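Side-chain contacts in O-ureido-L-serine synthase (Streptomyces lavendulae, PDB 3X44), which catalyses the pyridoxal-phosphate-dependent addition of hydroxyurea to O-acetyl-L-serine, giving O-ureido-L-serine for biosynthesis of the antibiotic D-cycloserine: residues 159-164 / 191-196; 2-7 / 11-16; 274-279 / 284-289; 29-34 / 268-273; 41-46 / 75-80. The protein carries 1 engineered substitution. All blocks are in the same frame, centred on the assembly; numbering follows the deposited sequence.

Interaction 1 of 5, residues 159-164 / 191-196; sequences EILADF and VARPEV
Leu161 and Ala192 mark the closest backbone approach, with their CA atoms 8.2 Å apart. Leu161 lies in the C-terminal part of helix 147-164, and Ala192 is the last residue of helix 180-192. Arg193 then leaves the helical conformation, and a type I beta turn runs from it to Val196.

Arg193 contributes the largest share of the contact. Its chain bends at chi3 (58°), which turns the guanidinium to the backbone of Phe164. The aliphatic part slides past Leu161 in the opposite direction. Leu161 CD2 rests on Arg193 CD at 3.6 Å, and the same methyl reaches Ala192 CB at 4.1 Å. Arg193 NH1 donates to Phe164 O at 2.8 Å. This bond is bent, with an angle of 132° at the hydrogen. The oxygen lies in the guanidinium plane, but the nitrogen stands well above the plane of the carbonyl. NH1 also donates to a water, which in turn donates to Leu161 O at 2.6 Å.

Arg193 NH2 binds Lys167 O. Ala192 packs against Met188 of the second subunit, and Leu161 against Ser158 of that chain.

One nitrogen thus holds two main-chain carbonyls, one directly and one through water. A positive group at the carbonyl end of a helix probably also interacts favourably with the helix dipole.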
# COMPACT_ATOMS: atom_id res chain seq x y z
N GLU A 159 -6.51 4.27 -10.36
CA GLU A 159 -5.96 2.98 -9.94
C GLU A 159 -5.65 2.14 -11.18
O GLU A 159 -4.62 1.47 -11.26
CB GLU A 159 -6.98 2.24 -9.06
CG GLU A 159 -7.28 2.94 -7.74
CD GLU A 159 -8.62 2.54 -7.16
OE1 GLU A 159 -9.05 1.39 -7.39
OE2 GLU A 159 -9.24 3.38 -6.48
N ILE A 160 -6.56 2.19 -12.15
CA ILE A 160 -6.40 1.43 -13.39
C ILE A 160 -5.18 1.94 -14.17
O ILE A 160 -4.33 1.15 -14.57
CB ILE A 160 -7.67 1.55 -14.28
CG1 ILE A 160 -8.80 0.72 -13.66
CG2 ILE A 160 -7.37 1.09 -15.71
CD1 ILE A 160 -10.19 0.95 -14.29
N LEU A 161 -5.09 3.25 -14.36
CA LEU A 161 -3.98 3.84 -15.09
C LEU A 161 -2.63 3.62 -14.41
O LEU A 161 -1.62 3.39 -15.08
CB LEU A 161 -4.21 5.33 -15.31
CG LEU A 161 -5.31 5.66 -16.33
CD1 LEU A 161 -5.72 7.12 -16.19
CD2 LEU A 161 -4.80 5.37 -17.74
N ALA A 162 -2.62 3.71 -13.08
CA ALA A 162 -1.39 3.52 -12.32
C ALA A 162 -0.90 2.09 -12.46
O ALA A 162 0.29 1.84 -12.68
CB ALA A 162 -1.62 3.84 -10.84
N ASP A 163 -1.82 1.14 -12.35
CA ASP A 163 -1.47 -0.28 -12.46
C ASP A 163 -0.97 -0.66 -13.85
O ASP A 163 -0.09 -1.52 -13.98
CB ASP A 163 -2.68 -1.15 -12.12
CG ASP A 163 -2.83 -1.37 -10.63
OD1 ASP A 163 -1.92 -1.00 -9.86
OD2 ASP A 163 -3.87 -1.92 -10.22
N PHE A 164 -1.51 -0.02 -14.88
CA PHE A 164 -1.11 -0.33 -16.25
C PHE A 164 -0.10 0.63 -16.86
O PHE A 164 0.24 0.51 -18.03
CB PHE A 164 -2.34 -0.42 -17.14
CG PHE A 164 -3.03 -1.76 -17.07
CD1 PHE A 164 -4.18 -1.92 -16.31
CD2 PHE A 164 -2.51 -2.86 -17.74
CE1 PHE A 164 -4.80 -3.16 -16.21
CE2 PHE A 164 -3.12 -4.11 -17.65
CZ PHE A 164 -4.27 -4.26 -16.88
N VAL A 191 -8.35 10.71 -22.36
CA VAL A 191 -7.25 11.66 -22.31
C VAL A 191 -5.87 11.01 -22.22
O VAL A 191 -4.94 11.39 -22.94
CB VAL A 191 -7.42 12.62 -21.11
CG1 VAL A 191 -6.33 13.67 -21.11
CG2 VAL A 191 -8.80 13.26 -21.17
N ALA A 192 -5.73 10.02 -21.35
CA ALA A 192 -4.43 9.37 -21.16
C ALA A 192 -4.11 8.20 -22.09
O ALA A 192 -2.97 8.07 -22.54
CB ALA A 192 -4.29 8.93 -19.69
N ARG A 193 -5.09 7.34 -22.37
CA ARG A 193 -4.84 6.20 -23.24
C ARG A 193 -5.97 6.01 -24.27
O ARG A 193 -6.71 5.03 -24.23
CB ARG A 193 -4.67 4.92 -22.40
CG ARG A 193 -3.68 5.07 -21.24
CD ARG A 193 -3.34 3.73 -20.56
NE ARG A 193 -2.78 2.77 -21.51
CZ ARG A 193 -1.90 1.82 -21.21
NH1 ARG A 193 -1.46 1.67 -19.96
NH2 ARG A 193 -1.46 1.01 -22.17
N PRO A 194 -6.09 6.97 -25.21
CA PRO A 194 -7.12 6.92 -26.25
C PRO A 194 -7.09 5.67 -27.12
O PRO A 194 -8.06 5.38 -27.82
CB PRO A 194 -6.88 8.20 -27.06
CG PRO A 194 -5.48 8.60 -26.76
CD PRO A 194 -5.22 8.15 -25.35
N GLU A 195 -5.98 4.93 -27.08
CA GLU A 195 -5.86 3.71 -27.88
C GLU A 195 -6.70 2.58 -27.30
O GLU A 195 -7.13 1.68 -28.04
CB GLU A 195 -4.40 3.28 -27.95
CG GLU A 195 -3.70 3.70 -29.23
CD GLU A 195 -3.03 5.05 -29.11
OE1 GLU A 195 -3.41 5.81 -28.18
OE2 GLU A 195 -2.14 5.36 -29.93
N VAL A 196 -6.91 2.61 -25.99
CA VAL A 196 -7.70 1.58 -25.31
C VAL A 196 -9.15 1.59 -25.80
O VAL A 196 -9.78 2.65 -25.86
CB VAL A 196 -7.71 1.80 -23.78
CG1 VAL A 196 -8.55 0.73 -23.10
CG2 VAL A 196 -6.29 1.77 -23.24
O HOH W 1 -1.76 3.46 -17.67

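Interaction 2 of 5, residues 2-7 / 11-16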
# COMPACT_ATOMS: atom_id res chain seq x y z
N PRO A 2 -0.76 1.41 7.62
CA PRO A 2 -1.02 2.31 8.76
C PRO A 2 -2.48 2.24 9.20
O PRO A 2 -3.36 1.85 8.43
CB PRO A 2 -0.67 3.73 8.34
CG PRO A 2 -0.37 3.59 6.84
CD PRO A 2 -0.07 2.13 6.53
N LEU A 3 -2.72 2.64 10.45
CA LEU A 3 -4.05 2.64 11.03
C LEU A 3 -5.03 3.55 10.29
O LEU A 3 -4.64 4.60 9.76
CB LEU A 3 -3.97 3.09 12.49
CG LEU A 3 -3.37 2.11 13.49
CD1 LEU A 3 -3.20 2.79 14.85
CD2 LEU A 3 -4.27 0.90 13.61
N PHE A 4 -6.29 3.15 10.26
CA PHE A 4 -7.35 3.93 9.62
C PHE A 4 -8.25 4.48 10.71
O PHE A 4 -8.50 3.81 11.71
CB PHE A 4 -8.19 3.05 8.69
CG PHE A 4 -7.46 2.58 7.47
CD1 PHE A 4 -6.87 1.32 7.43
CD2 PHE A 4 -7.38 3.39 6.33
CE1 PHE A 4 -6.22 0.86 6.29
CE2 PHE A 4 -6.72 2.94 5.18
CZ PHE A 4 -6.14 1.67 5.16
N ASN A 5 -8.73 5.71 10.53
CA ASN A 5 -9.61 6.33 11.50
C ASN A 5 -11.03 5.83 11.31
O ASN A 5 -11.71 5.47 12.27
CB ASN A 5 -9.60 7.86 11.36
CG ASN A 5 -10.59 8.54 12.28
OD1 ASN A 5 -10.77 8.13 13.43
ND2 ASN A 5 -11.24 9.58 11.79
N SER A 6 -11.49 5.82 10.06
CA SER A 6 -12.83 5.37 9.75
C SER A 6 -12.81 4.24 8.73
O SER A 6 -11.89 4.14 7.93
CB SER A 6 -13.68 6.52 9.20
OG SER A 6 -14.92 6.06 8.69
N ILE A 7 -13.85 3.41 8.77
CA ILE A 7 -13.98 2.30 7.83
C ILE A 7 -14.13 2.85 6.41
O ILE A 7 -13.77 2.20 5.43
CB ILE A 7 -15.21 1.42 8.19
CG1 ILE A 7 -15.29 0.21 7.25
CG2 ILE A 7 -16.49 2.24 8.11
CD1 ILE A 7 -14.23 -0.85 7.53
N ILE A 11 -12.26 2.66 1.48
CA ILE A 11 -12.99 2.61 0.22
C ILE A 11 -12.06 2.91 -0.96
O ILE A 11 -11.24 3.83 -0.91
CB ILE A 11 -14.17 3.60 0.23
CG1 ILE A 11 -15.31 3.04 1.09
CG2 ILE A 11 -14.65 3.86 -1.20
CD1 ILE A 11 -16.46 4.01 1.33
N GLY A 12 -12.19 2.11 -2.02
CA GLY A 12 -11.37 2.31 -3.20
C GLY A 12 -10.09 1.48 -3.15
O GLY A 12 -9.97 0.57 -2.34
N ARG A 13 -9.16 1.81 -4.04
CA ARG A 13 -7.88 1.13 -4.14
C ARG A 13 -8.05 -0.39 -4.15
O ARG A 13 -7.44 -1.10 -3.36
CB ARG A 13 -6.97 1.56 -2.97
CG ARG A 13 -6.50 3.00 -3.08
CD ARG A 13 -5.75 3.44 -1.84
NE ARG A 13 -6.38 2.96 -0.61
CZ ARG A 13 -7.30 3.63 0.08
NH1 ARG A 13 -7.71 4.82 -0.34
NH2 ARG A 13 -7.82 3.10 1.18
N THR A 14 -8.87 -0.87 -5.07
CA THR A 14 -9.11 -2.30 -5.18
C THR A 14 -8.10 -2.98 -6.08
O THR A 14 -7.61 -2.41 -7.05
CB THR A 14 -10.51 -2.58 -5.73
OG1 THR A 14 -10.66 -1.94 -7.00
CG2 THR A 14 -11.56 -2.05 -4.77
N PRO A 15 -7.77 -4.24 -5.77
CA PRO A 15 -6.81 -4.98 -6.57
C PRO A 15 -7.30 -5.36 -7.96
O PRO A 15 -8.50 -5.53 -8.19
CB PRO A 15 -6.50 -6.23 -5.74
CG PRO A 15 -7.62 -6.37 -4.79
CD PRO A 15 -8.30 -5.03 -4.64
N ILE A 16 -6.35 -5.45 -8.88
CA ILE A 16 -6.62 -5.88 -10.24
C ILE A 16 -5.75 -7.13 -10.34
O ILE A 16 -4.55 -7.09 -10.06
CB ILE A 16 -6.17 -4.84 -11.29
CG1 ILE A 16 -7.12 -3.65 -11.29
CG2 ILE A 16 -6.17 -5.47 -12.70
CD1 ILE A 16 -6.71 -2.56 -12.26
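Phe4 and Arg13 meet in the N-terminal arm, the loop that precedes strand 16-18 in this fold type II pyridoxal-phosphate enzyme. The chain bends between the two segments, which come nearest at Ile7 and Ile11, whose CA atoms are 7.7 Å apart.

This inner end is the buried one. The Ile7 and Ile11 side chains both pack on Pro38, and Ile11 also touches Asp44 and Leu48 of helix 43-56. The backbones do not pair here: Ile7 O is 4.3 Å from Ile11 N, and it bonds to Thr10 OG1 instead. Gly12 follows with a positive phi of 92°, a conformation that suits glycine. Its N bonds to Asn37 OD1.

The outer end is looser. Arg13 is exposed and Phe4 partly so. Their planes are only 15° apart, yet the approach is oblique, and the two side chains slide past each other in opposite directions. The contact is therefore marginal and not a stack. Phe4 has further neighbours in Asp9 and in Pro15 of the third subunit, and its backbone hydrogen-bonds to that subunit. The arm thus takes part in the assembly.

The arginine bends at chi3 (-42°), and its tip finds its polar partner in the three residues that link the segments. Arg13 NH2 hydrogen-bonds to Asp9 O while lying 4.2 Å from Phe4 CE2.

Interaction 3 of 5, residues 274-279 / 284-289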
# COMPACT_ATOMS: atom_id res chain seq x y z
N LEU A 274 -13.86 -12.33 -22.57
CA LEU A 274 -13.40 -13.62 -23.06
C LEU A 274 -13.82 -13.77 -24.52
O LEU A 274 -13.10 -14.36 -25.33
CB LEU A 274 -13.99 -14.76 -22.22
CG LEU A 274 -13.37 -14.98 -20.84
CD1 LEU A 274 -14.18 -16.02 -20.07
CD2 LEU A 274 -11.93 -15.44 -20.98
N SER A 275 -14.98 -13.23 -24.86
CA SER A 275 -15.49 -13.29 -26.22
C SER A 275 -14.58 -12.52 -27.15
O SER A 275 -14.24 -12.99 -28.24
CB SER A 275 -16.90 -12.71 -26.28
OG SER A 275 -17.35 -12.60 -27.62
N ILE A 276 -14.16 -11.33 -26.72
CA ILE A 276 -13.27 -10.50 -27.53
C ILE A 276 -11.88 -11.15 -27.61
O ILE A 276 -11.23 -11.13 -28.65
CB ILE A 276 -13.15 -9.07 -26.93
CG1 ILE A 276 -14.44 -8.29 -27.20
CG2 ILE A 276 -11.97 -8.34 -27.54
CD1 ILE A 276 -14.66 -7.10 -26.28
N ALA A 277 -11.45 -11.74 -26.50
CA ALA A 277 -10.13 -12.37 -26.44
C ALA A 277 -10.00 -13.53 -27.42
O ALA A 277 -8.93 -13.77 -27.98
CB ALA A 277 -9.85 -12.85 -25.02
N GLU A 278 -11.11 -14.26 -27.60
CA GLU A 278 -11.16 -15.41 -28.50
C GLU A 278 -10.66 -15.11 -29.91
O GLU A 278 -9.87 -15.87 -30.46
CB GLU A 278 -12.60 -15.92 -28.58
CG GLU A 278 -12.85 -17.25 -27.86
CD GLU A 278 -14.29 -17.41 -27.39
OE1 GLU A 278 -14.88 -18.48 -27.63
OE2 GLU A 278 -14.83 -16.46 -26.78
N HIS A 279 -11.11 -14.00 -30.48
CA HIS A 279 -10.71 -13.63 -31.84
C HIS A 279 -9.76 -12.43 -31.90
O HIS A 279 -9.66 -11.77 -32.93
CB HIS A 279 -11.95 -13.33 -32.70
CG HIS A 279 -13.16 -14.12 -32.32
ND1 HIS A 279 -14.43 -13.58 -32.30
CD2 HIS A 279 -13.30 -15.42 -31.97
CE1 HIS A 279 -15.30 -14.51 -31.94
NE2 HIS A 279 -14.64 -15.64 -31.74
N THR A 284 -2.85 -9.44 -26.85
CA THR A 284 -3.96 -8.58 -26.45
C THR A 284 -4.24 -8.66 -24.95
O THR A 284 -4.39 -9.75 -24.40
CB THR A 284 -5.25 -8.96 -27.22
OG1 THR A 284 -5.07 -8.68 -28.61
CG2 THR A 284 -6.45 -8.18 -26.70
N VAL A 285 -4.29 -7.50 -24.30
CA VAL A 285 -4.56 -7.43 -22.86
C VAL A 285 -5.91 -6.75 -22.60
O VAL A 285 -6.18 -5.67 -23.14
CB VAL A 285 -3.46 -6.63 -22.12
CG1 VAL A 285 -3.77 -6.63 -20.63
CG2 VAL A 285 -2.09 -7.26 -22.37
N LEU A 286 -6.74 -7.39 -21.79
CA LEU A 286 -8.06 -6.85 -21.48
C LEU A 286 -8.30 -6.74 -19.98
O LEU A 286 -7.81 -7.54 -19.20
CB LEU A 286 -9.14 -7.76 -22.08
CG LEU A 286 -9.02 -8.05 -23.57
CD1 LEU A 286 -8.26 -9.36 -23.79
CD2 LEU A 286 -10.42 -8.14 -24.16
N LEU A 287 -9.08 -5.73 -19.60
CA LEU A 287 -9.44 -5.49 -18.20
C LEU A 287 -10.96 -5.48 -18.05
O LEU A 287 -11.65 -4.75 -18.76
CB LEU A 287 -8.88 -4.15 -17.72
CG LEU A 287 -9.31 -3.74 -16.31
CD1 LEU A 287 -8.65 -4.69 -15.30
CD2 LEU A 287 -8.91 -2.30 -16.04
N ALA A 288 -11.46 -6.30 -17.12
CA ALA A 288 -12.89 -6.40 -16.86
C ALA A 288 -13.24 -6.01 -15.42
O ALA A 288 -12.54 -6.40 -14.48
CB ALA A 288 -13.37 -7.82 -17.14
N MET A 289 -14.32 -5.25 -15.27
CA MET A 289 -14.78 -4.83 -13.95
C MET A 289 -15.65 -5.90 -13.30
O MET A 289 -16.52 -6.47 -13.94
CB MET A 289 -15.61 -3.55 -14.06
CG MET A 289 -14.86 -2.34 -14.59
SD MET A 289 -13.65 -1.75 -13.40
CE MET A 289 -14.71 -1.24 -12.04
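Leu286 points from its strand to the helix and sets its two methyls against two consecutive helix residues. Leu286 CD2 meets Ile276 CG2 at 3.7 Å. Leu286 CD1 meets Ala277 CB at 4.0 Å. The leucine fork therefore gives one branch to each partner.

The Ile276 and Leu286 side chains cross obliquely. Ile276 offers its short branch: CG2 is anti to the backbone N, and CB itself lies 4.0 Å from Leu286 CD2. A chi2 of 94° in Leu286, off a staggered position, brings CD1 to Ala277 and CD2 to Ile276. Ala277 has only its CB to offer.

The helix is 264-278 and the strand is 285-290, joined by a short loop. The helix lies on one face of the mixed sheet, packed on the strand that follows it. Val285, Leu287 and Met289 alternate to the other face, where they touch helix 147-164. Ala277 also packs on Pro24 and Thr27.

A polar tie between this helix and strand, Thr269 OG1 to Met289 O, lies further along. No hydrogen bond joins the two segments. The contact is wholly aliphatic, so it rests on shape fit and on exclusion of water.

Interaction 4 of 5, residues 29-34 / 268-273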
# COMPACT_ATOMS: atom_id res chain seq x y z
N VAL A 29 -6.19 -11.59 -19.46
CA VAL A 29 -7.40 -10.95 -18.98
C VAL A 29 -7.23 -10.62 -17.51
O VAL A 29 -6.93 -11.50 -16.71
CB VAL A 29 -8.64 -11.86 -19.15
CG1 VAL A 29 -9.88 -11.16 -18.62
CG2 VAL A 29 -8.82 -12.22 -20.62
N TYR A 30 -7.39 -9.35 -17.17
CA TYR A 30 -7.26 -8.90 -15.80
C TYR A 30 -8.64 -8.47 -15.32
O TYR A 30 -9.49 -8.13 -16.13
CB TYR A 30 -6.29 -7.72 -15.72
CG TYR A 30 -4.83 -8.10 -15.92
CD1 TYR A 30 -4.26 -8.09 -17.19
CD2 TYR A 30 -4.03 -8.43 -14.83
CE1 TYR A 30 -2.91 -8.40 -17.37
CE2 TYR A 30 -2.67 -8.74 -15.00
CZ TYR A 30 -2.12 -8.72 -16.27
OH TYR A 30 -0.79 -9.00 -16.45
N VAL A 31 -8.86 -8.51 -14.01
CA VAL A 31 -10.15 -8.13 -13.45
C VAL A 31 -10.02 -7.22 -12.22
O VAL A 31 -9.14 -7.44 -11.38
CB VAL A 31 -10.99 -9.39 -13.07
CG1 VAL A 31 -11.39 -10.15 -14.32
CG2 VAL A 31 -10.19 -10.31 -12.14
N LYS A 32 -10.86 -6.19 -12.14
CA LYS A 32 -10.86 -5.27 -11.00
C LYS A 32 -11.89 -5.82 -10.02
O LYS A 32 -13.09 -5.90 -10.33
CB LYS A 32 -11.25 -3.85 -11.43
CG LYS A 32 -10.84 -2.76 -10.43
CD LYS A 32 -10.42 -1.45 -11.12
CE LYS A 32 -10.08 -0.34 -10.12
NZ LYS A 32 -9.00 -0.72 -9.13
N VAL A 33 -11.41 -6.22 -8.85
CA VAL A 33 -12.24 -6.81 -7.81
C VAL A 33 -12.77 -5.81 -6.79
O VAL A 33 -12.18 -5.61 -5.73
CB VAL A 33 -11.45 -7.91 -7.08
CG1 VAL A 33 -12.40 -8.84 -6.34
CG2 VAL A 33 -10.62 -8.68 -8.08
N GLU A 34 -13.91 -5.20 -7.12
CA GLU A 34 -14.54 -4.20 -6.27
C GLU A 34 -15.17 -4.77 -4.99
O GLU A 34 -15.64 -4.02 -4.14
CB GLU A 34 -15.61 -3.46 -7.08
CG GLU A 34 -15.03 -2.64 -8.23
CD GLU A 34 -14.12 -1.53 -7.75
OE1 GLU A 34 -12.99 -1.41 -8.28
OE2 GLU A 34 -14.53 -0.77 -6.85
N ALA A 268 -20.77 -11.15 -16.43
CA ALA A 268 -21.10 -10.58 -17.73
C ALA A 268 -19.88 -9.94 -18.39
O ALA A 268 -19.54 -10.27 -19.52
CB ALA A 268 -22.22 -9.55 -17.59
N THR A 269 -19.22 -9.03 -17.66
CA THR A 269 -18.05 -8.33 -18.19
C THR A 269 -16.94 -9.31 -18.57
O THR A 269 -16.35 -9.20 -19.64
CB THR A 269 -17.49 -7.32 -17.16
OG1 THR A 269 -17.12 -8.00 -15.96
CG2 THR A 269 -18.54 -6.26 -16.84
N VAL A 270 -16.66 -10.28 -17.70
CA VAL A 270 -15.64 -11.27 -18.00
C VAL A 270 -16.01 -12.04 -19.27
O VAL A 270 -15.15 -12.27 -20.13
CB VAL A 270 -15.48 -12.26 -16.84
CG1 VAL A 270 -14.52 -13.39 -17.25
CG2 VAL A 270 -14.95 -11.52 -15.62
N ALA A 271 -17.28 -12.45 -19.36
CA ALA A 271 -17.79 -13.19 -20.51
C ALA A 271 -17.53 -12.41 -21.79
O ALA A 271 -17.02 -12.94 -22.78
CB ALA A 271 -19.29 -13.45 -20.35
N THR A 272 -17.88 -11.13 -21.76
CA THR A 272 -17.68 -10.27 -22.91
C THR A 272 -16.20 -10.21 -23.26
O THR A 272 -15.81 -10.36 -24.42
CB THR A 272 -18.18 -8.85 -22.63
OG1 THR A 272 -19.62 -8.84 -22.69
CG2 THR A 272 -17.63 -7.86 -23.66
N ALA A 273 -15.37 -9.99 -22.24
CA ALA A 273 -13.92 -9.91 -22.42
C ALA A 273 -13.36 -11.19 -23.04
O ALA A 273 -12.48 -11.14 -23.91
CB ALA A 273 -13.24 -9.63 -21.09
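Val31 and Val270 each turn a methyl to the other by placing it beside the backbone N. In Val31 the chi1 of -68° puts CG1 there. In Val270 the chi1 is 173°, and CG2 takes that place. Val31 CG1 and Val270 CG2 meet at 4.0 Å, and the two side chains meet at a slant.

A second pair lies further along. Val29 CG1 is 4.4 Å from Ala273 CB, a looser touch. Two strand residues spaced by two thus match two helix residues spaced by three. The backbones stay at an even distance: the CA atoms of Val29 and Ala273 are 7.4 Å apart, and those of Val31 and Val270 are 7.8 Å apart.

Strand 28-33 belongs to the mixed sheet, and helix 264-278 covers this face of it. Leu290 of the adjacent strand touches both Val31 and Val270. Val270 also packs on Thr250 and Leu254 of helix 244-257. Tyr30 and Lys32 alternate to the other face, where their partners include Phe164 and Glu159.

All four touching residues are buried and aliphatic, and no hydrogen bond joins the segments. Cohesion here is dispersion and hydrophobic burial, in a helix whose first turn holds Ser265, a pyridoxal-phosphate-binding residue.

Interaction 5 of 5, residues 41-46 / 75-80. Engineered in segment 41-46: Ala43 (natural residue Lys).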
# COMPACT_ATOMS: atom_id res chain seq x y z
N SER A 41 -18.85 -3.90 -2.71
CA SER A 41 -19.06 -3.58 -4.11
C SER A 41 -18.61 -2.18 -4.49
O SER A 41 -18.33 -1.34 -3.64
CB SER A 41 -20.54 -3.76 -4.47
OG SER A 41 -21.26 -2.56 -4.24
N VAL A 42 -18.58 -1.94 -5.80
CA VAL A 42 -18.18 -0.66 -6.37
C VAL A 42 -19.10 0.49 -5.92
O VAL A 42 -18.71 1.66 -5.98
CB VAL A 42 -18.19 -0.76 -7.91
CG1 VAL A 42 -19.60 -0.99 -8.39
CG2 VAL A 42 -17.59 0.50 -8.54
N ALA A 43 -20.30 0.16 -5.45
CA ALA A 43 -21.26 1.17 -5.01
C ALA A 43 -20.72 2.06 -3.90
O ALA A 43 -21.18 3.18 -3.71
CB ALA A 43 -22.55 0.48 -4.55
N ASP A 44 -19.73 1.55 -3.17
CA ASP A 44 -19.13 2.29 -2.08
C ASP A 44 -18.52 3.62 -2.55
O ASP A 44 -18.54 4.62 -1.82
CB ASP A 44 -18.02 1.47 -1.43
CG ASP A 44 -18.54 0.42 -0.46
OD1 ASP A 44 -17.73 -0.07 0.34
OD2 ASP A 44 -19.74 0.08 -0.49
N ARG A 45 -17.98 3.63 -3.76
CA ARG A 45 -17.36 4.83 -4.31
C ARG A 45 -18.37 5.95 -4.53
O ARG A 45 -18.10 7.11 -4.26
CB ARG A 45 -16.64 4.51 -5.62
CG ARG A 45 -15.49 3.52 -5.48
CD ARG A 45 -15.05 3.01 -6.85
NE ARG A 45 -14.08 1.93 -6.77
CZ ARG A 45 -12.76 2.10 -6.77
NH1 ARG A 45 -12.25 3.32 -6.84
NH2 ARG A 45 -11.94 1.05 -6.69
N LEU A 46 -19.54 5.58 -5.04
CA LEU A 46 -20.59 6.53 -5.30
C LEU A 46 -21.19 7.04 -3.99
O LEU A 46 -21.37 8.24 -3.80
CB LEU A 46 -21.68 5.87 -6.15
CG LEU A 46 -22.96 6.63 -6.51
CD1 LEU A 46 -23.56 6.02 -7.76
CD2 LEU A 46 -23.95 6.56 -5.36
N GLY A 75 -27.91 1.00 -2.27
CA GLY A 75 -28.64 1.03 -1.02
C GLY A 75 -27.78 0.50 0.12
O GLY A 75 -27.75 1.07 1.21
N ILE A 76 -27.06 -0.59 -0.14
CA ILE A 76 -26.19 -1.18 0.86
C ILE A 76 -25.09 -0.19 1.27
O ILE A 76 -24.84 0.04 2.46
CB ILE A 76 -25.54 -2.48 0.33
CG1 ILE A 76 -26.59 -3.58 0.22
CG2 ILE A 76 -24.43 -2.94 1.26
CD1 ILE A 76 -26.15 -4.78 -0.60
N ALA A 77 -24.44 0.40 0.27
CA ALA A 77 -23.36 1.35 0.51
C ALA A 77 -23.83 2.62 1.22
O ALA A 77 -23.24 3.04 2.21
CB ALA A 77 -22.69 1.70 -0.82
N LEU A 78 -24.89 3.25 0.71
CA LEU A 78 -25.39 4.46 1.35
C LEU A 78 -25.75 4.14 2.80
O LEU A 78 -25.50 4.94 3.70
CB LEU A 78 -26.60 5.02 0.59
CG LEU A 78 -26.19 5.93 -0.57
CD1 LEU A 78 -27.33 6.16 -1.53
CD2 LEU A 78 -25.69 7.25 0.00
N ALA A 79 -26.30 2.95 3.02
CA ALA A 79 -26.67 2.53 4.36
C ALA A 79 -25.41 2.51 5.21
O ALA A 79 -25.39 3.04 6.33
CB ALA A 79 -27.31 1.15 4.33
N MET A 80 -24.36 1.90 4.67
CA MET A 80 -23.08 1.79 5.36
C MET A 80 -22.45 3.16 5.67
O MET A 80 -21.95 3.39 6.77
CB MET A 80 -22.10 0.96 4.53
CG MET A 80 -20.81 0.62 5.25
SD MET A 80 -19.52 0.12 4.13
CE MET A 80 -19.51 1.43 2.90
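Ala43 stands at the cofactor attachment site, near the start of helix 43-56, and packs on Ala77 of helix 73-85. It is an engineered replacement for the lysine that carries pyridoxal phosphate. The bound O-ureido-L-serine adduct of the cofactor lies about 5 Å from its side chain.

Ala43 CB meets Ala77 CB at 3.9 Å, and Ala43 O lies 3.6 Å from Ala77 CB. Small side chains let the backbones come very close: the CA atoms of Asp44 and Ala77 are 5.0 Å apart. Ser41, before the turn into the helix, accepts a capping bond from Ala43 N to its OG (3.1 Å, 150° at the hydrogen).

This is a packing of two helices in a fold type II pyridoxal-phosphate enzyme. Helix 73-85 also supplies Asn73, a cofactor-binding residue that touches Ala43.

Asp44 spreads its carboxylate over the other helix. Asp44 OD2 touches Ala77 CB at 3.4 Å, and Asp44 OD1 touches Met80 CE at 3.5 Å. Neither is a hydrogen bond; the polar partner of OD1 is Gly39 N. The Met80 side chain crosses that of Asp44 at about a right angle. Its chain leaves the backbone extended and bends at chi3 (51°), which brings CE over to the carboxylate. Met80 also packs against Gly259 of the third subunit.

Overall arrangement
Interactions 3 and 4 are neighbours, with centres 8 Å apart. They share helix 264-278 and reach adjacent strands, and Met289 O lies 2.6 Å from Thr269 OG1. A polar cluster joins interactions 1, 2, 4 and 5. Glu159 of interaction 1 forms salt bridges with Lys32 of interaction 4 and Arg45 of interaction 5, and its OE2 is 2.9 Å from Arg13 N of interaction 2. Arg45 NE also pairs with Glu34 OE2 at 2.7 Å. Interaction 5 lies at the bound adduct, PUS. The Val270 side chain is about 12 Å from the bound PUS. The Ile11 side chain is about 13 Å from PUS. Interactions 1 and 3 lie away from the cofactor site.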